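Local coordinates for Thiol:disulfide interchange protein dsbA-like (Escherichia coli, PDB 3C7M) that helps form disulfide bonds in the bacterial periplasm, passing its own disulfide to other proteins and working with DsbI to introduce an essential disulfide bond into AssT, at residues K48-F53 against L188-A193; E70-L75 against S91-A96; K159-P164 against I174-I179. All coordinates share one frame; numbering follows the deposited sequence.

Interaction 1: residues K48-F53 against L188-A193; sequences KDIVAF and LIRELA
Arg190 NH2 is gripped by more than one group: it donates to Asp49 OD1 over 2.6 Å in a salt bridge, makes a second, weak bond to Asp49 OD2, and also bonds the backbone oxygen of Lys46. The contact joins the C-terminal part of helix 182-193, the C-terminal helix of the thioredoxin fold, to the turn that leads into the edge strand 52-57 of the central sheet. Carboxylate and guanidinium are nearly coplanar, their planes 22° apart, and Asp49 OD1 receives NH2 on its syn lone pair, the acceptor lying almost in the guanidinium plane. The N-H...O angle of 141° shows that the short bond is noticeably bent. A weak bond of 3.4 Å from Arg190 NH1 to Asp49 OD2 adds to the grip, so that both terminal nitrogens face the carboxylate and the guanidinium is restrained in its rotation. The arginine chain runs extended from CG to NE and carries the charge from the flank of the helix to the turn.

Ile50 lies against one face of the guanidinium. Its CG1 sits between the backbone N and the carbonyl carbon (chi1 53°), which swings CD1 toward the helix, to a point above the guanidinium plane and near its rim; the same methyl meets the aliphatic Arg190 CG at 3.8 Å. On the inner side the contact becomes wholly apolar. Val51 directs its two methyls at different helix residues, CG2 at Ile189 CG2 and CG1 at Ala193 CB, while Ile189 and Val51 both continue onto Leu21 of strand 20-25. Ala193 CB is touched by two side chains of the turn, Ile50 CD1 at 3.8 Å and Val51 CG1 at 4.1 Å.

Interaction 2: residues E70-L75 against S91-A96; sequences EVFAVL and SQFKKA
Two phenylalanines make the aromatic part of this contact. Phe93 turns its edge toward the face of Phe72 in an offset edge-to-face pair, with centroids 5.3 Å apart and planes at 80°. The leading atom is Phe93 CE1, which comes within 3.6 Å of Phe72 CD1 and also lies close to Phe72 CG and CB, so it meets the root of the ring rather than its middle. Phe93 CG lies opposite its own backbone N (chi1 163°), and this carries the ring off the flank of its helix to Phe72. Phe72 also meets the rings of Phe25 and His57 and reaches Ala96 with the edge of its ring at CE1.

Aliphatic packing centres on Leu75. Its CB lies over the backbone of Phe93, 3.7 Å from Phe93 N, while CD1 presses on Ala96 CB at 3.4 Å, tighter than usual for two carbons; CD2 touches Gln92 CB. Val71 CG1, one turn earlier, adds a looser contact to Ala96 CB. The helices, 65-81 and 92-106, run nearly antiparallel, at 157° and 9.0 Å between the axes of the short segments, and belong to the helical insertion that DsbA-like proteins carry within their thioredoxin fold.

Polar bonds gather at the start of the second helix. Ser91 is its N-cap: Ser91 OG accepts from Lys94 N at 3.0 Å. Asp79, from the end of helix 65-81, joins in, its carboxylate accepting from the backbone N of Gln92 and of Phe93 and bonding Ser91 OG. Gln92 splits its amide, OE1 accepting from Lys78 NZ and NE2 donating to Ala128 O.

Interaction 3: residues K159-P164 against I174-I179; sequences KIQGVP and IYTKSI
The side-chain amide of Gln161 and the ring of Tyr175 are the flat groups here, their planes inclined at 66°. Gln161 CG approaches Tyr175 CD1 at 3.8 Å. The aliphatic part of the glutamine thus comes up obliquely beside CD1 and CE1 of the tyrosine. At the amide's edge Gln161 NE2 donates to Pro164 O, an acceptor lying almost in the amide plane. Thr176 N donates to Gln161 OE1 over 2.9 Å from above the plane of the side-chain carbonyl, 35° out of it. A water also donates to OE1 and accepts from Lys177 N, linking the amide to the next residue of the 3-10 turn. With CG lodged between backbone N and carbonyl carbon (chi1 53°) and a bend at chi2, the glutamine folds over so that its amide can serve both its own segment and the other.

Thr176 OG1 donates to Pro164 O at 2.8 Å. The proline oxygen therefore has two donors, Gln161 NE2 and Thr176 OG1, arriving from opposite faces of its carbonyl plane. Thr176 CG2 and Pro164 CG add an apolar touch at 4.0 Å. Beyond it, Ser178 OG and Ser178 N both bond Tyr175 O and tighten the turn.

Gly162 leaves helix 154-161 with positive phi, and the chain then reaches Val163 and Pro164, joined by a cis peptide bond. Val163 touches Cys29 and Cys32, while Pro164 packs on Phe31 and Cys32. This is the cis-proline loop characteristic of thioredoxin-fold oxidoreductases, lying beside the redox-active CxxC pair, whose disulfide is absent in this reduced form.

Overall arrangement
Interactions 1 and 3 both belong to the thioredoxin fold and touch directly: Ile174, at the end of its strand, packs on Leu188, Ile189 and Leu192 of the C-terminal helix. Interaction 2 lies apart, its centre 23 to 24 Å from the other two, and on the opposite side of the chain's centre from interaction 3. Their chemistry follows their place. Interaction 1, partly buried at a sheet edge, pairs an outer salt bridge with inner aliphatic packing. Interaction 2 is buried helix-to-helix packing, aromatic and aliphatic. Interaction 3, also buried, joins the end of helix 154-161 and the cis-proline loop to the turn after strand 172-174, largely through uncharged hydrogen bonds, and lies beside the redox-active cysteines.

Interaction 1: residues K48-F53 against L188-A193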
ATOM      1  N   LYS A  48       5.980  -3.823  14.276  0.75 13.49           N
ATOM      2  CA  LYS A  48       6.411  -4.969  13.467  0.75 14.46           C
ATOM      3  C   LYS A  48       6.517  -6.280  14.258  0.75 14.48           C
ATOM      4  O   LYS A  48       6.497  -7.363  13.666  0.75 14.98           O
ATOM      5  CB  LYS A  48       7.712  -4.666  12.715  0.75 14.85           C
ATOM      6  CG  LYS A  48       8.955  -4.606  13.583  0.75 16.46           C
ATOM      7  CD  LYS A  48      10.177  -4.262  12.756  0.75 19.29           C
ATOM      8  CE  LYS A  48      11.438  -4.451  13.574  0.75 20.69           C
ATOM      9  NZ  LYS A  48      12.626  -3.854  12.907  0.75 22.13           N
ATOM     10  N   ASP A  49       6.623  -6.176  15.583  1.00 14.52           N
ATOM     11  CA  ASP A  49       6.675  -7.363  16.447  1.00 14.96           C
ATOM     12  C   ASP A  49       5.325  -8.066  16.585  1.00 14.81           C
ATOM     13  O   ASP A  49       5.280  -9.238  16.973  1.00 15.60           O
ATOM     14  CB  ASP A  49       7.182  -6.997  17.844  1.00 15.37           C
ATOM     15  CG  ASP A  49       6.306  -5.956  18.518  1.00 16.76           C
ATOM     16  OD1 ASP A  49       6.246  -4.815  18.013  1.00 19.22           O
ATOM     17  OD2 ASP A  49       5.661  -6.277  19.539  1.00 19.26           O
ATOM     18  N   ILE A  50       4.234  -7.353  16.293  1.00 13.83           N
ATOM     19  CA  ILE A  50       2.887  -7.916  16.440  1.00 13.39           C
ATOM     20  C   ILE A  50       2.122  -8.071  15.121  1.00 12.92           C
ATOM     21  O   ILE A  50       1.290  -8.976  14.997  1.00 13.43           O
ATOM     22  CB  ILE A  50       2.018  -7.151  17.487  1.00 13.43           C
ATOM     23  CG1 ILE A  50       1.970  -5.640  17.213  1.00 13.14           C
ATOM     24  CG2 ILE A  50       2.529  -7.434  18.900  1.00 14.09           C
ATOM     25  CD1 ILE A  50       0.762  -4.938  17.805  1.00 13.20           C
ATOM     26  N   VAL A  51       2.390  -7.193  14.154  1.00 12.62           N
ATOM     27  CA  VAL A  51       1.668  -7.235  12.870  1.00 12.32           C
ATOM     28  C   VAL A  51       2.587  -6.947  11.682  1.00 12.32           C
ATOM     29  O   VAL A  51       3.431  -6.050  11.746  1.00 12.52           O
ATOM     30  CB  VAL A  51       0.454  -6.256  12.839  1.00 12.01           C
ATOM     31  CG1 VAL A  51      -0.627  -6.648  13.858  1.00 12.14           C
ATOM     32  CG2 VAL A  51       0.900  -4.832  13.071  1.00 11.58           C
ATOM     33  N   ALA A  52       2.409  -7.717  10.608  1.00 11.76           N
ATOM     34  CA  ALA A  52       3.202  -7.595   9.384  1.00 11.36           C
ATOM     35  C   ALA A  52       2.630  -6.493   8.491  1.00 11.04           C
ATOM     36  O   ALA A  52       1.443  -6.520   8.164  1.00 10.95           O
ATOM     37  CB  ALA A  52       3.213  -8.926   8.632  1.00 11.50           C
ATOM     38  N   PHE A  53       3.465  -5.534   8.103  1.00 11.08           N
ATOM     39  CA  PHE A  53       3.028  -4.453   7.226  1.00 11.00           C
ATOM     40  C   PHE A  53       2.721  -4.980   5.822  1.00 10.79           C
ATOM     41  O   PHE A  53       3.568  -5.622   5.188  1.00 11.25           O
ATOM     42  CB  PHE A  53       4.062  -3.333   7.164  1.00 11.64           C
ATOM     43  CG  PHE A  53       3.665  -2.217   6.256  1.00 12.15           C
ATOM     44  CD1 PHE A  53       2.560  -1.428   6.555  1.00 13.45           C
ATOM     45  CD2 PHE A  53       4.352  -1.997   5.065  1.00 13.71           C
ATOM     46  CE1 PHE A  53       2.163  -0.405   5.706  1.00 13.24           C
ATOM     47  CE2 PHE A  53       3.964  -0.970   4.205  1.00 14.61           C
ATOM     48  CZ  PHE A  53       2.863  -0.180   4.526  1.00 14.24           C
ATOM     49  N   LEU A 188      -3.047   2.734  19.186  1.00 10.89           N
ATOM     50  CA  LEU A 188      -4.326   2.241  18.675  1.00 11.15           C
ATOM     51  C   LEU A 188      -4.171   0.880  18.010  1.00 11.02           C
ATOM     52  O   LEU A 188      -4.952  -0.035  18.278  1.00 11.19           O
ATOM     53  CB  LEU A 188      -4.951   3.244  17.703  1.00 10.71           C
ATOM     54  CG  LEU A 188      -6.211   2.813  16.944  1.00 11.09           C
ATOM     55  CD1 LEU A 188      -7.345   2.407  17.886  1.00 11.74           C
ATOM     56  CD2 LEU A 188      -6.655   3.934  16.036  1.00 11.72           C
ATOM     57  N   ILE A 189      -3.158   0.745  17.153  1.00 10.98           N
ATOM     58  CA  ILE A 189      -2.917  -0.522  16.461  1.00 11.60           C
ATOM     59  C   ILE A 189      -2.702  -1.673  17.446  1.00 12.36           C
ATOM     60  O   ILE A 189      -3.206  -2.779  17.238  1.00 12.11           O
ATOM     61  CB  ILE A 189      -1.742  -0.424  15.451  1.00 11.18           C
ATOM     62  CG1 ILE A 189      -2.145   0.425  14.245  1.00 11.16           C
ATOM     63  CG2 ILE A 189      -1.300  -1.816  14.985  1.00 10.77           C
ATOM     64  CD1 ILE A 189      -0.956   0.933  13.457  1.00 10.62           C
ATOM     65  N   ARG A 190      -1.945  -1.408  18.508  0.70 12.70           N
ATOM     66  CA  ARG A 190      -1.705  -2.412  19.544  0.70 13.66           C
ATOM     67  C   ARG A 190      -2.980  -2.830  20.244  0.70 14.04           C
ATOM     68  O   ARG A 190      -3.183  -4.020  20.495  0.70 14.30           O
ATOM     69  CB  ARG A 190      -0.685  -1.912  20.560  0.70 13.90           C
ATOM     70  CG  ARG A 190       0.660  -1.780  19.944  0.70 15.13           C
ATOM     71  CD  ARG A 190       1.763  -1.854  20.943  0.70 15.15           C
ATOM     72  NE  ARG A 190       3.011  -2.003  20.216  0.70 14.01           N
ATOM     73  CZ  ARG A 190       3.625  -3.160  20.010  0.70 13.49           C
ATOM     74  NH1 ARG A 190       3.129  -4.287  20.516  0.70 13.48           N
ATOM     75  NH2 ARG A 190       4.747  -3.182  19.311  0.70 14.21           N
ATOM     76  N   GLU A 191      -3.830  -1.852  20.549  1.00 14.09           N
ATOM     77  CA  GLU A 191      -5.131  -2.122  21.186  1.00 15.10           C
ATOM     78  C   GLU A 191      -5.985  -3.002  20.271  1.00 15.38           C
ATOM     79  O   GLU A 191      -6.553  -4.006  20.712  1.00 15.85           O
ATOM     80  CB  GLU A 191      -5.874  -0.829  21.524  1.00 15.86           C
ATOM     81  CG  GLU A 191      -7.322  -1.077  21.987  1.00 17.88           C
ATOM     82  CD  GLU A 191      -7.928   0.066  22.783  0.50 19.66           C
ATOM     83  OE1 GLU A 191      -7.272   1.114  22.951  0.50 20.60           O
ATOM     84  OE2 GLU A 191      -9.077  -0.097  23.251  0.50 21.46           O
ATOM     85  N   LEU A 192      -6.036  -2.643  18.993  1.00 15.18           N
ATOM     86  CA  LEU A 192      -6.831  -3.390  18.020  1.00 15.17           C
ATOM     87  C   LEU A 192      -6.318  -4.804  17.809  1.00 15.85           C
ATOM     88  O   LEU A 192      -7.110  -5.740  17.644  1.00 16.33           O
ATOM     89  CB  LEU A 192      -6.900  -2.639  16.683  1.00 14.63           C
ATOM     90  CG  LEU A 192      -7.655  -1.305  16.728  1.00 14.03           C
ATOM     91  CD1 LEU A 192      -7.588  -0.578  15.389  1.00 13.15           C
ATOM     92  CD2 LEU A 192      -9.108  -1.511  17.181  1.00 13.79           C
ATOM     93  N   ALA A 193      -4.994  -4.957  17.825  1.00 16.43           N
ATOM     94  CA  ALA A 193      -4.349  -6.249  17.595  1.00 17.92           C
ATOM     95  C   ALA A 193      -4.513  -7.209  18.772  1.00 19.47           C
ATOM     96  O   ALA A 193      -4.313  -8.419  18.618  1.00 19.56           O
ATOM     97  CB  ALA A 193      -2.875  -6.061  17.267  1.00 17.64           C
TER

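Interaction 2: residues E70-L75 against S91-A96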
ATOM      1  N   GLU A  70       0.346  -3.780 -10.695  1.00  7.44           N
ATOM      2  CA  GLU A  70       1.277  -4.773 -11.244  1.00  8.16           C
ATOM      3  C   GLU A  70       2.705  -4.514 -10.792  1.00  7.76           C
ATOM      4  O   GLU A  70       3.397  -5.426 -10.328  1.00  7.57           O
ATOM      5  CB  GLU A  70       1.218  -4.784 -12.765  1.00  8.63           C
ATOM      6  CG  GLU A  70      -0.124  -5.242 -13.319  1.00 10.72           C
ATOM      7  CD  GLU A  70      -0.181  -5.188 -14.836  1.00 16.12           C
ATOM      8  OE1 GLU A  70       0.491  -4.318 -15.439  1.00 17.90           O
ATOM      9  OE2 GLU A  70      -0.903  -6.022 -15.427  1.00 19.86           O
ATOM     10  N   VAL A  71       3.144  -3.265 -10.913  1.00  7.69           N
ATOM     11  CA  VAL A  71       4.514  -2.922 -10.530  1.00  7.54           C
ATOM     12  C   VAL A  71       4.715  -3.196  -9.039  1.00  7.60           C
ATOM     13  O   VAL A  71       5.683  -3.843  -8.644  1.00  8.17           O
ATOM     14  CB  VAL A  71       4.853  -1.458 -10.901  1.00  7.47           C
ATOM     15  CG1 VAL A  71       6.166  -1.024 -10.274  1.00  8.48           C
ATOM     16  CG2 VAL A  71       4.902  -1.291 -12.430  1.00  9.18           C
ATOM     17  N   PHE A  72       3.781  -2.728  -8.213  1.00  7.83           N
ATOM     18  CA  PHE A  72       3.909  -2.915  -6.769  1.00  7.35           C
ATOM     19  C   PHE A  72       3.852  -4.383  -6.355  1.00  7.89           C
ATOM     20  O   PHE A  72       4.614  -4.791  -5.484  1.00  8.58           O
ATOM     21  CB  PHE A  72       2.852  -2.120  -5.999  1.00  7.60           C
ATOM     22  CG  PHE A  72       2.950  -0.620  -6.164  1.00  6.97           C
ATOM     23  CD1 PHE A  72       4.183   0.024  -6.333  1.00  7.35           C
ATOM     24  CD2 PHE A  72       1.795   0.152  -6.099  1.00  7.63           C
ATOM     25  CE1 PHE A  72       4.247   1.413  -6.476  1.00  7.57           C
ATOM     26  CE2 PHE A  72       1.852   1.543  -6.233  1.00  8.46           C
ATOM     27  CZ  PHE A  72       3.075   2.174  -6.410  1.00  7.18           C
ATOM     28  N   ALA A  73       2.966  -5.167  -6.979  1.00  7.92           N
ATOM     29  CA  ALA A  73       2.862  -6.596  -6.664  1.00  8.01           C
ATOM     30  C   ALA A  73       4.165  -7.311  -6.998  1.00  8.69           C
ATOM     31  O   ALA A  73       4.651  -8.145  -6.226  1.00  9.05           O
ATOM     32  CB  ALA A  73       1.689  -7.245  -7.401  1.00  8.76           C
ATOM     33  N   VAL A  74       4.742  -6.974  -8.146  1.00  8.45           N
ATOM     34  CA  VAL A  74       6.022  -7.577  -8.533  1.00  8.42           C
ATOM     35  C   VAL A  74       7.104  -7.212  -7.516  1.00  8.86           C
ATOM     36  O   VAL A  74       7.817  -8.083  -7.010  1.00  9.67           O
ATOM     37  CB  VAL A  74       6.432  -7.174  -9.963  1.00  8.37           C
ATOM     38  CG1 VAL A  74       7.922  -7.433 -10.199  1.00  7.91           C
ATOM     39  CG2 VAL A  74       5.580  -7.934 -10.982  1.00  8.06           C
ATOM     40  N   LEU A  75       7.199  -5.930  -7.179  1.00  9.02           N
ATOM     41  CA  LEU A  75       8.312  -5.476  -6.350  1.00  9.36           C
ATOM     42  C   LEU A  75       8.188  -5.899  -4.893  1.00  9.73           C
ATOM     43  O   LEU A  75       9.192  -6.221  -4.266  1.00  9.83           O
ATOM     44  CB  LEU A  75       8.526  -3.966  -6.487  1.00  9.46           C
ATOM     45  CG  LEU A  75       8.857  -3.508  -7.916  1.00  9.60           C
ATOM     46  CD1 LEU A  75       8.898  -1.998  -8.001  1.00 10.91           C
ATOM     47  CD2 LEU A  75      10.165  -4.124  -8.451  1.00  9.86           C
ATOM     48  N   SER A  91      14.725  -1.440  -0.497  1.00 15.15           N
ATOM     49  CA  SER A  91      13.421  -1.921  -0.983  1.00 13.50           C
ATOM     50  C   SER A  91      13.096  -1.341  -2.353  1.00 12.75           C
ATOM     51  O   SER A  91      13.032  -0.118  -2.525  1.00 12.71           O
ATOM     52  CB  SER A  91      12.304  -1.599   0.009  1.00 13.48           C
ATOM     53  OG  SER A  91      11.008  -1.731  -0.577  1.00 13.23           O
ATOM     54  N   GLN A  92      12.914  -2.226  -3.327  1.00 12.04           N
ATOM     55  CA  GLN A  92      12.529  -1.812  -4.673  1.00 11.41           C
ATOM     56  C   GLN A  92      11.099  -1.269  -4.704  1.00 10.95           C
ATOM     57  O   GLN A  92      10.814  -0.299  -5.411  1.00 10.00           O
ATOM     58  CB  GLN A  92      12.724  -2.957  -5.661  1.00 11.95           C
ATOM     59  CG  GLN A  92      14.201  -3.265  -5.909  1.00 12.37           C
ATOM     60  CD  GLN A  92      14.403  -4.396  -6.893  1.00 14.39           C
ATOM     61  OE1 GLN A  92      14.248  -5.569  -6.549  1.00 15.60           O
ATOM     62  NE2 GLN A  92      14.763  -4.052  -8.126  1.00 14.49           N
ATOM     63  N   PHE A  93      10.210  -1.876  -3.922  1.00 10.16           N
ATOM     64  CA  PHE A  93       8.841  -1.369  -3.812  1.00  9.75           C
ATOM     65  C   PHE A  93       8.854   0.077  -3.330  1.00  9.94           C
ATOM     66  O   PHE A  93       8.197   0.937  -3.920  1.00 10.24           O
ATOM     67  CB  PHE A  93       7.994  -2.238  -2.876  1.00  9.66           C
ATOM     68  CG  PHE A  93       6.736  -1.564  -2.397  1.00  9.78           C
ATOM     69  CD1 PHE A  93       5.656  -1.388  -3.258  1.00 10.06           C
ATOM     70  CD2 PHE A  93       6.634  -1.099  -1.089  1.00  9.68           C
ATOM     71  CE1 PHE A  93       4.495  -0.772  -2.828  1.00 10.32           C
ATOM     72  CE2 PHE A  93       5.471  -0.482  -0.643  1.00  9.10           C
ATOM     73  CZ  PHE A  93       4.397  -0.312  -1.516  1.00  8.95           C
ATOM     74  N   LYS A  94       9.605   0.343  -2.259  1.00 10.20           N
ATOM     75  CA  LYS A  94       9.687   1.684  -1.698  1.00 10.61           C
ATOM     76  C   LYS A  94      10.145   2.703  -2.745  1.00  9.99           C
ATOM     77  O   LYS A  94       9.570   3.789  -2.866  1.00 10.49           O
ATOM     78  CB  LYS A  94      10.627   1.693  -0.498  1.00 11.00           C
ATOM     79  CG  LYS A  94      10.721   3.035   0.172  1.00 12.71           C
ATOM     80  CD  LYS A  94      11.499   2.955   1.474  1.00 14.68           C
ATOM     81  CE  LYS A  94      11.899   4.349   1.919  1.00 17.82           C
ATOM     82  NZ  LYS A  94      12.375   4.322   3.332  1.00 20.32           N
ATOM     83  N   LYS A  95      11.151   2.328  -3.526  1.00  9.87           N
ATOM     84  CA  LYS A  95      11.683   3.217  -4.548  1.00  9.64           C
ATOM     85  C   LYS A  95      10.635   3.530  -5.608  1.00  9.36           C
ATOM     86  O   LYS A  95      10.454   4.693  -5.984  1.00  9.44           O
ATOM     87  CB  LYS A  95      12.926   2.606  -5.186  1.00 10.05           C
ATOM     88  CG  LYS A  95      14.120   2.553  -4.243  1.00 11.25           C
ATOM     89  CD  LYS A  95      15.323   1.900  -4.898  1.00 15.82           C
ATOM     90  CE  LYS A  95      16.502   1.817  -3.934  1.00 19.29           C
ATOM     91  NZ  LYS A  95      17.652   1.104  -4.572  1.00 22.02           N
ATOM     92  N   ALA A  96       9.945   2.497  -6.089  1.00  9.12           N
ATOM     93  CA  ALA A  96       8.900   2.710  -7.083  1.00  8.96           C
ATOM     94  C   ALA A  96       7.749   3.542  -6.527  1.00  9.22           C
ATOM     95  O   ALA A  96       7.254   4.455  -7.198  1.00  8.72           O
ATOM     96  CB  ALA A  96       8.381   1.385  -7.627  1.00  8.96           C
TER

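Interaction 3: residues K159-P164 against I174-I179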
ATOM      1  N   LYS A 159     -14.396   2.192   0.240  1.00 15.11           N
ATOM      2  CA  LYS A 159     -15.723   2.832   0.301  1.00 16.11           C
ATOM      3  C   LYS A 159     -16.048   3.485   1.632  1.00 16.51           C
ATOM      4  O   LYS A 159     -16.809   4.461   1.689  1.00 17.50           O
ATOM      5  CB  LYS A 159     -16.820   1.801   0.053  1.00 16.69           C
ATOM      6  CG  LYS A 159     -16.902   1.273  -1.348  1.00 17.50           C
ATOM      7  CD  LYS A 159     -17.972   0.209  -1.392  1.00 18.34           C
ATOM      8  CE  LYS A 159     -18.148  -0.336  -2.786  1.00 19.44           C
ATOM      9  NZ  LYS A 159     -19.236  -1.341  -2.800  1.00 19.27           N
ATOM     10  N   ILE A 160     -15.508   2.924   2.710  1.00 16.35           N
ATOM     11  CA  ILE A 160     -15.901   3.322   4.056  1.00 16.84           C
ATOM     12  C   ILE A 160     -15.452   4.743   4.376  1.00 16.38           C
ATOM     13  O   ILE A 160     -16.272   5.587   4.751  1.00 16.96           O
ATOM     14  CB  ILE A 160     -15.399   2.310   5.099  1.00 17.17           C
ATOM     15  CG1 ILE A 160     -16.137   0.990   4.909  1.00 18.91           C
ATOM     16  CG2 ILE A 160     -15.633   2.829   6.514  1.00 18.11           C
ATOM     17  CD1 ILE A 160     -15.253  -0.192   4.806  1.00 20.49           C
ATOM     18  N   GLN A 161     -14.158   5.015   4.212  1.00 15.13           N
ATOM     19  CA  GLN A 161     -13.631   6.345   4.516  1.00 14.47           C
ATOM     20  C   GLN A 161     -12.473   6.746   3.599  1.00 14.21           C
ATOM     21  O   GLN A 161     -11.630   7.568   3.958  1.00 14.31           O
ATOM     22  CB  GLN A 161     -13.258   6.451   6.008  1.00 14.28           C
ATOM     23  CG  GLN A 161     -12.327   5.347   6.527  1.00 14.96           C
ATOM     24  CD  GLN A 161     -10.870   5.736   6.430  1.00 15.57           C
ATOM     25  OE1 GLN A 161     -10.431   6.703   7.060  1.00 16.61           O
ATOM     26  NE2 GLN A 161     -10.109   4.994   5.633  1.00 13.94           N
ATOM     27  N   GLY A 162     -12.465   6.174   2.396  1.00 13.46           N
ATOM     28  CA  GLY A 162     -11.482   6.522   1.378  1.00 13.26           C
ATOM     29  C   GLY A 162     -10.154   5.825   1.577  1.00 12.93           C
ATOM     30  O   GLY A 162     -10.063   4.823   2.287  1.00 13.03           O
ATOM     31  N   VAL A 163      -9.127   6.358   0.928  1.00 12.81           N
ATOM     32  CA  VAL A 163      -7.757   5.918   1.160  1.00 12.54           C
ATOM     33  C   VAL A 163      -6.934   7.095   1.696  1.00 12.02           C
ATOM     34  O   VAL A 163      -7.241   8.252   1.397  1.00 12.38           O
ATOM     35  CB  VAL A 163      -7.108   5.294  -0.111  1.00 12.20           C
ATOM     36  CG1 VAL A 163      -7.710   3.925  -0.403  1.00 12.84           C
ATOM     37  CG2 VAL A 163      -7.245   6.220  -1.321  1.00 13.29           C
ATOM     38  N   PRO A 164      -5.892   6.816   2.497  1.00 11.50           N
ATOM     39  CA  PRO A 164      -5.439   5.497   2.929  1.00 10.97           C
ATOM     40  C   PRO A 164      -6.407   4.832   3.897  1.00 10.60           C
ATOM     41  O   PRO A 164      -7.150   5.518   4.612  1.00 11.18           O
ATOM     42  CB  PRO A 164      -4.119   5.793   3.641  1.00 10.70           C
ATOM     43  CG  PRO A 164      -4.251   7.209   4.101  1.00 12.01           C
ATOM     44  CD  PRO A 164      -5.053   7.895   3.047  1.00 11.97           C
ATOM     45  N   ILE A 174      -8.989   1.693  10.834  1.00 11.04           N
ATOM     46  CA  ILE A 174      -8.757   2.968  11.499  1.00 11.38           C
ATOM     47  C   ILE A 174      -9.381   4.112  10.695  1.00 11.77           C
ATOM     48  O   ILE A 174      -9.362   4.090   9.466  1.00 12.04           O
ATOM     49  CB  ILE A 174      -7.249   3.199  11.722  1.00 11.22           C
ATOM     50  CG1 ILE A 174      -6.707   2.103  12.654  1.00 10.86           C
ATOM     51  CG2 ILE A 174      -6.971   4.617  12.261  1.00 11.95           C
ATOM     52  CD1 ILE A 174      -5.191   2.042  12.760  1.00 12.22           C
ATOM     53  N   TYR A 175      -9.970   5.092  11.381  1.00 12.13           N
ATOM     54  CA  TYR A 175     -10.401   6.304  10.698  1.00 12.88           C
ATOM     55  C   TYR A 175      -9.199   7.228  10.528  1.00 13.14           C
ATOM     56  O   TYR A 175      -8.674   7.776  11.507  1.00 13.10           O
ATOM     57  CB  TYR A 175     -11.535   7.019  11.457  1.00 13.43           C
ATOM     58  CG  TYR A 175     -12.898   6.391  11.243  1.00 14.06           C
ATOM     59  CD1 TYR A 175     -13.522   6.449   9.995  1.00 14.99           C
ATOM     60  CD2 TYR A 175     -13.561   5.736  12.279  1.00 15.51           C
ATOM     61  CE1 TYR A 175     -14.768   5.871   9.785  1.00 14.84           C
ATOM     62  CE2 TYR A 175     -14.813   5.157  12.081  1.00 15.22           C
ATOM     63  CZ  TYR A 175     -15.403   5.223  10.830  1.00 15.23           C
ATOM     64  OH  TYR A 175     -16.642   4.643  10.638  1.00 16.02           O
ATOM     65  N   THR A 176      -8.763   7.395   9.283  1.00 13.54           N
ATOM     66  CA  THR A 176      -7.590   8.208   8.974  1.00 14.08           C
ATOM     67  C   THR A 176      -7.637   9.614   9.581  1.00 14.70           C
ATOM     68  O   THR A 176      -6.633  10.105  10.092  1.00 14.72           O
ATOM     69  CB  THR A 176      -7.335   8.244   7.448  1.00 14.14           C
ATOM     70  OG1 THR A 176      -7.063   6.913   7.002  1.00 14.79           O
ATOM     71  CG2 THR A 176      -6.161   9.154   7.089  1.00 14.58           C
ATOM     72  N   LYS A 177      -8.814  10.232   9.568  1.00 14.88           N
ATOM     73  CA  LYS A 177      -8.981  11.598  10.090  1.00 16.07           C
ATOM     74  C   LYS A 177      -8.754  11.716  11.598  1.00 15.89           C
ATOM     75  O   LYS A 177      -8.552  12.824  12.104  1.00 16.34           O
ATOM     76  CB  LYS A 177     -10.360  12.159   9.712  1.00 16.17           C
ATOM     77  CG  LYS A 177     -11.549  11.425  10.312  0.80 17.28           C
ATOM     78  CD  LYS A 177     -12.854  12.149   9.999  0.80 17.97           C
ATOM     79  CE  LYS A 177     -14.049  11.314  10.421  0.80 20.39           C
ATOM     80  NZ  LYS A 177     -15.321  11.831   9.846  0.80 22.40           N
ATOM     81  N   SER A 178      -8.792  10.591  12.307  1.00 15.58           N
ATOM     82  CA  SER A 178      -8.605  10.578  13.761  1.00 15.94           C
ATOM     83  C   SER A 178      -7.138  10.487  14.163  1.00 16.32           C
ATOM     84  O   SER A 178      -6.807  10.679  15.340  1.00 17.02           O
ATOM     85  CB  SER A 178      -9.382   9.423  14.405  1.00 15.79           C
ATOM     86  OG  SER A 178      -8.746   8.178  14.166  1.00 16.16           O
ATOM     87  N   ILE A 179      -6.272  10.188  13.193  1.00 16.22           N
ATOM     88  CA  ILE A 179      -4.843   9.971  13.466  1.00 16.33           C
ATOM     89  C   ILE A 179      -4.139  11.287  13.782  1.00 16.47           C
ATOM     90  O   ILE A 179      -4.043  12.173  12.933  1.00 17.25           O
ATOM     91  CB  ILE A 179      -4.130   9.265  12.290  1.00 16.23           C
ATOM     92  CG1 ILE A 179      -4.765   7.892  12.031  1.00 16.10           C
ATOM     93  CG2 ILE A 179      -2.615   9.144  12.567  1.00 16.31           C
ATOM     94  CD1 ILE A 179      -4.337   7.241  10.720  1.00 16.48           C
TER
HETATM   95  O   HOH W   1     -11.022   9.142   8.007  1.00 18.70           O